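Long-range contacts in UPF0045 protein MJ1052 (Methanocaldococcus jannaschii, PDB 2EPI), which is of unknown function but may bind thiamine or a related small molecule, in an assembly of four ferredoxin-like chains: residues R5-A9 / N88-K93; Y25-A29 / T66-V71; I56-F60 / S76-I80. One frame throughout, in Å; residues are numbered along the deposited sequence.

Contact 1. Residues R5-A9 / N88-K93; sequences RKVVA and NTIERK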
loop_
_atom_site.group_PDB
_atom_site.type_symbol
_atom_site.label_atom_id
_atom_site.label_comp_id
_atom_site.label_asym_id
_atom_site.label_seq_id
_atom_site.Cartn_x
_atom_site.Cartn_y
_atom_site.Cartn_z
ATOM N N ARG A 5 9.700 1.837 -21.589
ATOM C CA ARG A 5 8.359 2.221 -21.191
ATOM C C ARG A 5 8.602 2.709 -19.769
ATOM O O ARG A 5 8.434 1.962 -18.807
ATOM C CB ARG A 5 7.425 1.012 -21.185
ATOM C CG ARG A 5 6.030 1.338 -20.692
ATOM C CD ARG A 5 5.115 0.131 -20.736
ATOM N NE ARG A 5 3.852 0.414 -20.065
ATOM C CZ ARG A 5 2.846 -0.447 -19.959
ATOM N NH1 ARG A 5 2.946 -1.664 -20.486
ATOM N NH2 ARG A 5 1.743 -0.090 -19.319
ATOM N N LYS A 6 9.015 3.965 -19.650
ATOM C CA LYS A 6 9.344 4.544 -18.355
ATOM C C LYS A 6 8.185 4.818 -17.402
ATOM O O LYS A 6 7.124 5.312 -17.795
ATOM C CB LYS A 6 10.157 5.828 -18.562
ATOM C CG LYS A 6 10.696 6.430 -17.273
ATOM C CD LYS A 6 11.598 7.630 -17.540
ATOM C CE LYS A 6 12.874 7.217 -18.269
ATOM N NZ LYS A 6 13.791 8.375 -18.470
ATOM N N VAL A 7 8.413 4.481 -16.135
ATOM C CA VAL A 7 7.439 4.691 -15.073
ATOM C C VAL A 7 8.196 4.999 -13.788
ATOM O O VAL A 7 9.410 4.822 -13.716
ATOM C CB VAL A 7 6.575 3.425 -14.811
ATOM C CG1 VAL A 7 5.891 2.977 -16.094
ATOM C CG2 VAL A 7 7.446 2.302 -14.247
ATOM N N VAL A 8 7.479 5.488 -12.786
ATOM C CA VAL A 8 8.078 5.762 -11.481
ATOM C C VAL A 8 7.402 4.753 -10.565
ATOM O O VAL A 8 6.211 4.481 -10.710
ATOM C CB VAL A 8 7.765 7.184 -10.978
ATOM C CG1 VAL A 8 8.426 7.407 -9.620
ATOM C CG2 VAL A 8 8.270 8.209 -11.971
ATOM N N ALA A 9 8.147 4.185 -9.628
ATOM C CA ALA A 9 7.548 3.193 -8.743
ATOM C C ALA A 9 8.149 3.248 -7.353
ATOM O O ALA A 9 9.162 3.902 -7.131
ATOM C CB ALA A 9 7.754 1.811 -9.328
ATOM N N ASN A 88 7.587 10.426 -17.403
ATOM C CA ASN A 88 7.508 9.646 -16.167
ATOM C C ASN A 88 8.851 9.611 -15.446
ATOM O O ASN A 88 9.528 8.587 -15.440
ATOM C CB ASN A 88 7.070 8.211 -16.486
ATOM C CG ASN A 88 5.643 8.136 -17.000
ATOM O OD1 ASN A 88 4.689 8.319 -16.243
ATOM N ND2 ASN A 88 5.491 7.877 -18.296
ATOM N N THR A 89 9.237 10.725 -14.833
ATOM C CA THR A 89 10.509 10.773 -14.122
ATOM C C THR A 89 10.350 11.292 -12.703
ATOM O O THR A 89 9.390 11.994 -12.386
ATOM C CB THR A 89 11.528 11.683 -14.835
ATOM O OG1 THR A 89 11.044 13.033 -14.831
ATOM C CG2 THR A 89 11.735 11.229 -16.269
ATOM N N ILE A 90 11.307 10.937 -11.855
ATOM C CA ILE A 90 11.316 11.369 -10.466
ATOM C C ILE A 90 11.499 12.883 -10.459
ATOM O O ILE A 90 10.884 13.597 -9.669
ATOM C CB ILE A 90 12.480 10.702 -9.706
ATOM C CG1 ILE A 90 12.232 9.190 -9.610
ATOM C CG2 ILE A 90 12.636 11.323 -8.322
ATOM C CD1 ILE A 90 13.370 8.423 -8.957
ATOM N N GLU A 91 12.346 13.362 -11.365
ATOM C CA GLU A 91 12.635 14.788 -11.488
ATOM C C GLU A 91 11.368 15.607 -11.710
ATOM O O GLU A 91 11.082 16.543 -10.961
ATOM C CB GLU A 91 13.594 15.029 -12.657
ATOM C CG GLU A 91 14.032 16.479 -12.812
ATOM C CD GLU A 91 14.740 16.738 -14.126
ATOM O OE1 GLU A 91 15.661 15.967 -14.467
ATOM O OE2 GLU A 91 14.378 17.718 -14.817
ATOM N N ARG A 92 10.610 15.259 -12.745
ATOM C CA ARG A 92 9.390 15.993 -13.045
ATOM C C ARG A 92 8.398 15.938 -11.889
ATOM O O ARG A 92 7.750 16.934 -11.575
ATOM C CB ARG A 92 8.725 15.451 -14.313
ATOM C CG ARG A 92 7.586 16.330 -14.811
ATOM C CD ARG A 92 6.763 15.626 -15.871
ATOM N NE ARG A 92 6.107 14.436 -15.336
ATOM C CZ ARG A 92 5.173 14.456 -14.389
ATOM N NH1 ARG A 92 4.776 15.610 -13.867
ATOM N NH2 ARG A 92 4.641 13.319 -13.958
ATOM N N LYS A 93 8.274 14.775 -11.255
ATOM C CA LYS A 93 7.344 14.638 -10.138
ATOM C C LYS A 93 7.718 15.562 -8.984
ATOM O O LYS A 93 6.861 16.244 -8.422
ATOM C CB LYS A 93 7.304 13.191 -9.632
ATOM C CG LYS A 93 6.772 12.186 -10.644
ATOM C CD LYS A 93 6.220 10.946 -9.954
ATOM C CE LYS A 93 4.962 11.280 -9.161
ATOM N NZ LYS A 93 4.346 10.088 -8.516
#
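Lys6 sets off with CG trans to its main-chain nitrogen (chi1 -173°), while Asn88 turns CG back beside its own nitrogen (chi1 -67°), and the two side chains each lie against the other residue's backbone. The methylenes of Lys6 run across the carbonyl of Asn88, with Lys6 CG 3.1 Å from Asn88 O. That oxygen is buried and has no hydrogen-bonding partner. In return, Asn88 CB lies 3.2 Å from Lys6 O, beside Val7 CA. Asn88 ND2 also comes close to the carbonyl of Lys6, but at an angle too poor for a bond; the side-chain oxygen of Asn88 accepts from the backbone nitrogen of Arg83, and its nitrogen is bonded elsewhere.

Further along the strand, Val8 supplies most of the apolar packing. Val8 CG2 lies 3.8 Å from Thr89 C, and Val8 CG1 meets Ile90 CG1 at 4.2 Å. The chain of Lys93 runs past Val8 in the opposite direction, bringing Lys93 CD to 4.0 Å from Val8 CG2. Its amine continues to Asp81 and to the carbonyl of Ala44 of the second subunit. Thr89 is the N-cap of the helix, its OG1 accepting from Arg92 N at 3.1 Å in a nearly straight bond (165°).

The contact lays the start of helix 90-96 beside the first residues of strand 6-16, flanked in the sheet by strands 46-50 and 73-83, with Val48 touching both Val8 and Ile90.

Contact 2. Residues Y25-A29 / T66-V71; sequences YVKKA and TVLNDV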
loop_
_atom_site.group_PDB
_atom_site.type_symbol
_atom_site.label_atom_id
_atom_site.label_comp_id
_atom_site.label_asym_id
_atom_site.label_seq_id
_atom_site.Cartn_x
_atom_site.Cartn_y
_atom_site.Cartn_z
ATOM N N TYR A 25 18.300 -7.096 5.433
ATOM C CA TYR A 25 17.575 -7.566 4.257
ATOM C C TYR A 25 17.152 -6.412 3.356
ATOM O O TYR A 25 17.107 -6.551 2.132
ATOM C CB TYR A 25 16.359 -8.374 4.702
ATOM C CG TYR A 25 16.730 -9.503 5.633
ATOM C CD1 TYR A 25 17.598 -10.513 5.220
ATOM C CD2 TYR A 25 16.246 -9.544 6.940
ATOM C CE1 TYR A 25 17.977 -11.534 6.084
ATOM C CE2 TYR A 25 16.617 -10.563 7.814
ATOM C CZ TYR A 25 17.484 -11.553 7.379
ATOM O OH TYR A 25 17.861 -12.558 8.239
ATOM N N VAL A 26 16.843 -5.275 3.968
ATOM C CA VAL A 26 16.446 -4.090 3.220
ATOM C C VAL A 26 17.632 -3.664 2.363
ATOM O O VAL A 26 17.481 -3.271 1.208
ATOM C CB VAL A 26 16.064 -2.935 4.177
ATOM C CG1 VAL A 26 15.739 -1.678 3.387
ATOM C CG2 VAL A 26 14.878 -3.351 5.038
ATOM N N LYS A 27 18.821 -3.752 2.947
ATOM C CA LYS A 27 20.049 -3.390 2.257
ATOM C C LYS A 27 20.278 -4.329 1.078
ATOM O O LYS A 27 20.650 -3.899 -0.013
ATOM C CB LYS A 27 21.224 -3.478 3.233
ATOM C CG LYS A 27 22.586 -3.205 2.622
ATOM C CD LYS A 27 23.687 -3.400 3.659
ATOM C CE LYS A 27 23.684 -4.826 4.196
ATOM N NZ LYS A 27 24.734 -5.055 5.225
ATOM N N LYS A 28 20.046 -5.616 1.306
ATOM C CA LYS A 28 20.224 -6.630 0.277
ATOM C C LYS A 28 19.347 -6.328 -0.940
ATOM O O LYS A 28 19.799 -6.414 -2.083
ATOM C CB LYS A 28 19.868 -8.003 0.850
ATOM C CG LYS A 28 20.449 -9.182 0.091
ATOM C CD LYS A 28 20.120 -10.494 0.791
ATOM C CE LYS A 28 20.825 -11.673 0.134
ATOM N NZ LYS A 28 20.278 -12.983 0.594
ATOM N N ALA A 29 18.094 -5.965 -0.682
ATOM C CA ALA A 29 17.148 -5.650 -1.747
ATOM C C ALA A 29 17.613 -4.449 -2.557
ATOM O O ALA A 29 17.548 -4.452 -3.785
ATOM C CB ALA A 29 15.772 -5.376 -1.155
ATOM N N THR A 66 15.320 -12.389 -3.047
ATOM C CA THR A 66 16.596 -12.351 -2.347
ATOM C C THR A 66 16.387 -12.332 -0.838
ATOM O O THR A 66 17.122 -12.982 -0.091
ATOM C CB THR A 66 17.412 -11.117 -2.763
ATOM O OG1 THR A 66 17.519 -11.072 -4.189
ATOM C CG2 THR A 66 18.798 -11.191 -2.184
ATOM N N VAL A 67 15.384 -11.591 -0.382
ATOM C CA VAL A 67 15.105 -11.526 1.047
ATOM C C VAL A 67 14.446 -12.823 1.515
ATOM O O VAL A 67 14.697 -13.292 2.625
ATOM C CB VAL A 67 14.185 -10.335 1.390
ATOM C CG1 VAL A 67 13.837 -10.354 2.873
ATOM C CG2 VAL A 67 14.879 -9.026 1.032
ATOM N N LEU A 68 13.610 -13.403 0.663
ATOM C CA LEU A 68 12.928 -14.645 1.002
ATOM C C LEU A 68 13.939 -15.785 1.130
ATOM O O LEU A 68 13.676 -16.792 1.783
ATOM C CB LEU A 68 11.885 -14.978 -0.068
ATOM C CG LEU A 68 11.018 -16.224 0.139
ATOM C CD1 LEU A 68 10.240 -16.117 1.449
ATOM C CD2 LEU A 68 10.069 -16.368 -1.032
ATOM N N ASN A 69 15.103 -15.619 0.511
ATOM C CA ASN A 69 16.138 -16.641 0.576
ATOM C C ASN A 69 16.601 -16.870 2.013
ATOM O O ASN A 69 16.984 -17.985 2.374
ATOM C CB ASN A 69 17.347 -16.238 -0.273
ATOM C CG ASN A 69 18.441 -17.296 -0.268
ATOM O OD1 ASN A 69 18.304 -18.345 -0.893
ATOM N ND2 ASN A 69 19.526 -17.026 0.451
ATOM N N ASP A 70 16.546 -15.819 2.830
ATOM C CA ASP A 70 17.005 -15.903 4.213
ATOM C C ASP A 70 15.937 -15.982 5.305
ATOM O O ASP A 70 16.271 -16.200 6.469
ATOM C CB ASP A 70 17.938 -14.729 4.522
ATOM C CG ASP A 70 19.038 -14.570 3.491
ATOM O OD1 ASP A 70 19.593 -15.596 3.048
ATOM O OD2 ASP A 70 19.353 -13.415 3.134
ATOM N N VAL A 71 14.669 -15.794 4.950
ATOM C CA VAL A 71 13.587 -15.868 5.934
ATOM C C VAL A 71 12.447 -16.737 5.406
ATOM O O VAL A 71 12.380 -17.018 4.211
ATOM C CB VAL A 71 13.033 -14.469 6.286
ATOM C CG1 VAL A 71 14.085 -13.667 7.038
ATOM C CG2 VAL A 71 12.617 -13.736 5.014
#
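Lys28 reaches from helix 23-33 to Thr66 and Asp70, in the C-terminal part of helix 53-68 and what follows, joining the two helices that cover the sheet of this ferredoxin-like βαββαβ fold. Its amine forms a salt bridge, with Lys28 NZ 2.7 Å from Asp70 OD2, meeting that oxygen on the syn side and 27° out of the carboxylate plane. The same nitrogen donates to Thr66 O at 3.2 Å, this time from above the carbonyl plane. One cation is therefore shared by a carboxylate and a main-chain carbonyl.

The long reach comes from the lysine's conformation: CG is trans to the backbone nitrogen (chi1 -160°), and the chain stays extended from there to the amine. Asp70 has a further partner beside it, since Asn69 ND2 donates to Asp70 OD1 at 3.0 Å from above the carboxylate plane.

Outward from these charges, Tyr25 packs on Asp70 and on its apolar neighbours Val67 and Val71. Asp70 CB approaches Tyr25 CE1 obliquely at 3.6 Å, and Val71 CG1 sits over one ring face, 4.0 Å from Tyr25 CZ. Nearer the backbone, Tyr25 CB touches Val67 CG1 at 3.7 Å. Val67, from helix 53-68, lies against helix 23-33 and also packs on Ile13 and Pro15 of strand 6-16, tying the helix pair to the sheet beneath. Its second methyl bridges two successive turns of helix 23-33: Val67 CG2 lies 3.5 Å from Tyr25 O and 4.3 Å from Ala29 CB.

Contact 3. Residues I56-F60 / S76-I80; sequences ILKAF and SSLKI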
loop_
_atom_site.group_PDB
_atom_site.type_symbol
_atom_site.label_atom_id
_atom_site.label_comp_id
_atom_site.label_asym_id
_atom_site.label_seq_id
_atom_site.Cartn_x
_atom_site.Cartn_y
_atom_site.Cartn_z
ATOM N N ILE A 56 11.670 -2.958 -13.884
ATOM C CA ILE A 56 11.247 -2.751 -12.502
ATOM C C ILE A 56 10.553 -4.001 -11.974
ATOM O O ILE A 56 10.738 -4.377 -10.816
ATOM C CB ILE A 56 10.314 -1.520 -12.383
ATOM C CG1 ILE A 56 11.158 -0.243 -12.482
ATOM C CG2 ILE A 56 9.542 -1.553 -11.056
ATOM C CD1 ILE A 56 10.357 1.042 -12.454
ATOM N N LEU A 57 9.764 -4.651 -12.825
ATOM C CA LEU A 57 9.072 -5.873 -12.420
ATOM C C LEU A 57 10.086 -6.974 -12.115
ATOM O O LEU A 57 9.950 -7.699 -11.128
ATOM C CB LEU A 57 8.109 -6.324 -13.522
ATOM C CG LEU A 57 6.886 -5.420 -13.686
ATOM C CD1 LEU A 57 6.164 -5.750 -14.980
ATOM C CD2 LEU A 57 5.966 -5.589 -12.491
ATOM N N LYS A 58 11.107 -7.096 -12.961
ATOM C CA LYS A 58 12.142 -8.105 -12.757
ATOM C C LYS A 58 12.935 -7.783 -11.493
ATOM O O LYS A 58 13.271 -8.675 -10.716
ATOM C CB LYS A 58 13.120 -8.140 -13.935
ATOM C CG LYS A 58 12.530 -8.490 -15.290
ATOM C CD LYS A 58 13.628 -8.391 -16.347
ATOM C CE LYS A 58 13.088 -8.481 -17.758
ATOM N NZ LYS A 58 14.183 -8.231 -18.746
ATOM N N ALA A 59 13.250 -6.504 -11.306
ATOM C CA ALA A 59 14.012 -6.071 -10.140
ATOM C C ALA A 59 13.199 -6.325 -8.882
ATOM O O ALA A 59 13.735 -6.748 -7.859
ATOM C CB ALA A 59 14.359 -4.585 -10.251
ATOM N N PHE A 60 11.901 -6.065 -8.967
ATOM C CA PHE A 60 11.009 -6.274 -7.838
ATOM C C PHE A 60 11.018 -7.749 -7.454
ATOM O O PHE A 60 11.195 -8.099 -6.287
ATOM C CB PHE A 60 9.589 -5.846 -8.210
ATOM C CG PHE A 60 8.560 -6.182 -7.169
ATOM C CD1 PHE A 60 8.603 -5.594 -5.909
ATOM C CD2 PHE A 60 7.532 -7.077 -7.456
ATOM C CE1 PHE A 60 7.642 -5.882 -4.949
ATOM C CE2 PHE A 60 6.560 -7.373 -6.495
ATOM C CZ PHE A 60 6.617 -6.772 -5.241
ATOM N N SER A 76 6.009 -8.197 0.149
ATOM C CA SER A 76 6.612 -7.153 -0.684
ATOM C C SER A 76 5.578 -6.331 -1.434
ATOM O O SER A 76 4.592 -6.871 -1.946
ATOM C CB SER A 76 7.592 -7.789 -1.669
ATOM O OG SER A 76 8.626 -8.458 -0.970
ATOM N N SER A 77 5.810 -5.022 -1.509
ATOM C CA SER A 77 4.876 -4.121 -2.171
ATOM C C SER A 77 5.515 -3.360 -3.331
ATOM O O SER A 77 6.630 -2.848 -3.208
ATOM C CB SER A 77 4.320 -3.106 -1.157
ATOM O OG SER A 77 3.696 -3.748 -0.048
ATOM N N LEU A 78 4.798 -3.297 -4.452
ATOM C CA LEU A 78 5.245 -2.578 -5.638
ATOM C C LEU A 78 4.125 -1.639 -6.066
ATOM O O LEU A 78 2.976 -2.058 -6.211
ATOM C CB LEU A 78 5.550 -3.548 -6.793
ATOM C CG LEU A 78 5.791 -2.923 -8.181
ATOM C CD1 LEU A 78 7.038 -2.038 -8.159
ATOM C CD2 LEU A 78 5.950 -4.030 -9.222
ATOM N N LYS A 79 4.446 -0.363 -6.237
ATOM C CA LYS A 79 3.441 0.591 -6.682
ATOM C C LYS A 79 3.980 1.243 -7.941
ATOM O O LYS A 79 5.114 1.710 -7.958
ATOM C CB LYS A 79 3.184 1.650 -5.611
ATOM C CG LYS A 79 2.110 2.647 -6.009
ATOM C CD LYS A 79 1.803 3.617 -4.879
ATOM C CE LYS A 79 1.148 2.921 -3.700
ATOM N NZ LYS A 79 0.974 3.865 -2.555
ATOM N N ILE A 80 3.169 1.253 -8.995
ATOM C CA ILE A 80 3.568 1.841 -10.267
ATOM C C ILE A 80 2.729 3.068 -10.565
ATOM O O ILE A 80 1.515 3.052 -10.382
ATOM C CB ILE A 80 3.368 0.850 -11.440
ATOM C CG1 ILE A 80 4.191 -0.418 -11.207
ATOM C CG2 ILE A 80 3.760 1.515 -12.753
ATOM C CD1 ILE A 80 5.660 -0.175 -11.023
#
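Leu78 points from strand 73-83 into the underside of helix 53-68, in the helix-on-sheet core of a ferredoxin-like fold. Its CB sits over the middle of the Phe60 ring, a CH-pi contact 3.6 Å from the ring centroid and only 10° off the normal. From there CG runs trans to the backbone nitrogen (chi1 169°), carrying the two methyls toward the helix. Leu78 CD1 ends against Ile56 CG2 at 3.9 Å. Leu78 CD2 takes the other branch and touches two residues, 3.6 Å from Leu57 CD2 and 3.9 Å from Phe60 CD2. Three helix side chains thus meet a single leucine.

Ile56 also reaches Ile80, two residues further along the strand, its CG2 lying 4.1 Å from Ile80 CD1 as the two chains slide past each other. The short helix and strand segments run nearly antiparallel, at 169°, with their axes 10.2 Å apart. Ser76-Ile80 pairs in an antiparallel ladder with a strand of the third subunit, so the sheet crosses the interface, and Ile80 of that subunit also packs on Phe60. Phe60 CE1 lies 3.8 Å from Ser76 CB, which approaches the ring obliquely.

How the contacts relate
The three contacts illustrate how a small βαββαβ fold is tied together at its two ends and through its middle. Contact 1 joins residues near the two chain termini, and the other two are nested within the loop it closes; contacts 2 and 3 interleave along the sequence. Contacts 1 and 2 lie on opposite sides of the chain's centre, with their own centres 26 Å apart, and contact 3 is 14 Å from each. It shares helix 53-68 with contact 2, and touches contact 1 directly, strand 6-16 meeting both strand 73-83 and helix 53-68. All three touch the third subunit, so internal packing and assembly of the tetramer draw on the same elements.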